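Local coordinates for vacuolar-sorting protein BRO1 (Saccharomyces cerevisiae, PDB 1ZB1), which sorts cargo proteins into the intralumenal vesicles of multivesicular bodies and recruits the DOA4 deubiquitinase to endosomes, at residues E189-E192 against L193-K197. Numbering follows the deposited sequence.
Sequences EAQE and LFVLK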
loop_
_atom_site.group_PDB
_atom_site.type_symbol
_atom_site.label_atom_id
_atom_site.label_comp_id
_atom_site.label_asym_id
_atom_site.label_seq_id
_atom_site.Cartn_x
_atom_site.Cartn_y
_atom_site.Cartn_z
ATOM N N GLU A 189 0.422 1.123 -6.863
ATOM C CA GLU A 189 -0.312 2.386 -6.922
ATOM C C GLU A 189 0.619 3.593 -6.875
ATOM O O GLU A 189 0.377 4.597 -7.551
ATOM C CB GLU A 189 -1.344 2.477 -5.792
ATOM C CG GLU A 189 -2.463 1.442 -5.891
ATOM C CD GLU A 189 -3.546 1.635 -4.848
ATOM O OE1 GLU A 189 -3.238 2.164 -3.758
ATOM O OE2 GLU A 189 -4.708 1.248 -5.108
ATOM N N ALA A 190 1.682 3.504 -6.079
ATOM C CA ALA A 190 2.636 4.605 -5.993
ATOM C C ALA A 190 3.272 4.834 -7.374
ATOM O O ALA A 190 3.351 5.969 -7.849
ATOM C CB ALA A 190 3.715 4.291 -4.953
ATOM N N GLN A 191 3.717 3.752 -8.006
ATOM C CA GLN A 191 4.331 3.812 -9.339
ATOM C C GLN A 191 3.318 4.382 -10.335
ATOM O O GLN A 191 3.644 5.248 -11.148
ATOM C CB GLN A 191 4.763 2.407 -9.785
ATOM C CG GLN A 191 5.366 2.305 -11.203
ATOM C CD GLN A 191 6.729 2.976 -11.325
ATOM O OE1 GLN A 191 7.440 3.135 -10.336
ATOM N NE2 GLN A 191 7.104 3.357 -12.548
ATOM N N GLU A 192 2.085 3.891 -10.261
ATOM C CA GLU A 192 1.026 4.357 -11.150
ATOM C C GLU A 192 0.821 5.871 -11.036
ATOM O O GLU A 192 0.708 6.567 -12.050
ATOM C CB GLU A 192 -0.278 3.616 -10.838
ATOM C CG GLU A 192 -1.503 4.190 -11.524
ATOM C CD GLU A 192 -2.754 3.365 -11.272
ATOM O OE1 GLU A 192 -2.886 2.786 -10.172
ATOM O OE2 GLU A 192 -3.615 3.312 -12.171
ATOM N N LEU A 193 0.777 6.386 -9.811
ATOM C CA LEU A 193 0.594 7.825 -9.609
ATOM C C LEU A 193 1.788 8.612 -10.158
ATOM O O LEU A 193 1.639 9.754 -10.605
ATOM C CB LEU A 193 0.397 8.129 -8.119
ATOM C CG LEU A 193 -1.019 8.493 -7.639
ATOM C CD1 LEU A 193 -2.069 7.689 -8.382
ATOM C CD2 LEU A 193 -1.120 8.269 -6.140
ATOM N N PHE A 194 2.968 7.998 -10.136
ATOM C CA PHE A 194 4.170 8.659 -10.645
ATOM C C PHE A 194 4.028 8.857 -12.156
ATOM O O PHE A 194 4.365 9.918 -12.693
ATOM C CB PHE A 194 5.413 7.818 -10.342
ATOM C CG PHE A 194 6.707 8.514 -10.669
ATOM C CD1 PHE A 194 7.170 9.559 -9.875
ATOM C CD2 PHE A 194 7.451 8.143 -11.783
ATOM C CE1 PHE A 194 8.359 10.225 -10.185
ATOM C CE2 PHE A 194 8.642 8.802 -12.104
ATOM C CZ PHE A 194 9.094 9.845 -11.302
ATOM N N VAL A 195 3.530 7.829 -12.837
ATOM C CA VAL A 195 3.317 7.901 -14.281
ATOM C C VAL A 195 2.305 9.008 -14.589
ATOM O O VAL A 195 2.549 9.866 -15.439
ATOM C CB VAL A 195 2.769 6.568 -14.839
ATOM C CG1 VAL A 195 2.333 6.750 -16.287
ATOM C CG2 VAL A 195 3.835 5.489 -14.747
ATOM N N LEU A 196 1.171 8.981 -13.894
ATOM C CA LEU A 196 0.131 9.982 -14.095
ATOM C C LEU A 196 0.670 11.393 -13.887
ATOM O O LEU A 196 0.250 12.335 -14.563
ATOM C CB LEU A 196 -1.046 9.734 -13.145
ATOM C CG LEU A 196 -2.146 8.782 -13.625
ATOM C CD1 LEU A 196 -1.545 7.477 -14.081
ATOM C CD2 LEU A 196 -3.146 8.543 -12.498
ATOM N N LYS A 197 1.603 11.534 -12.952
ATOM C CA LYS A 197 2.197 12.835 -12.671
ATOM C C LYS A 197 2.973 13.377 -13.872
ATOM O O LYS A 197 2.759 14.513 -14.288
ATOM C CB LYS A 197 3.129 12.746 -11.462
ATOM C CG LYS A 197 3.870 14.041 -11.164
ATOM C CD LYS A 197 4.806 13.892 -9.976
ATOM C CE LYS A 197 5.633 15.153 -9.771
ATOM N NZ LYS A 197 4.771 16.362 -9.643
#
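The carbonyl oxygen of Q191 is gripped by two backbone N-H groups one turn on: V195 N, 3.1 Å from Q191 O, makes the regular alpha-helical bond and lies in the carbonyl plane, while F194 N adds a weak, strongly bent one (121°), the i to i+3 branch of a bifurcated pair. The i to i+4 pattern of an alpha-helix runs through E189–L193, A190–F194, Q191–V195 and E192–L196, here near the C-terminal end of helix 176-198 in the largely helical Bro1 domain. F194 N is shared, since it also bonds A190 O at 3.1 Å. The shortest of these bonds joins L193 N to E189 O, 2.9 Å, and that from L196 N to E192 O, 3.1 Å, is nearly linear at 172°.

Side chains follow the same one-turn spacing. E192 and L196 run alongside each other, and CD1 of L196 comes within 4.2 Å of E192 CG, methyl against methylene. With CG anti to the backbone N (chi1 169°) and the chain extended beyond it, E192 gives L196 an apolar surface through its methylenes, while its buried carboxylate is satisfied farther out on helix 242-269, by a salt bridge from OE1 to K251 and a hydrogen bond between OE2 and Y255 OH. Q191 ties the helix to its surroundings through the amide, which bonds A343 N and L214 O. V195 touches T218 of helix 208-230, its short branched chain keeping the methyls close to the helix backbone, and L193 touches S148, I149 and L152 of helix 146-165. Back within the turn, the CG2 methyl of V195 rests 3.6 Å from Q191 O.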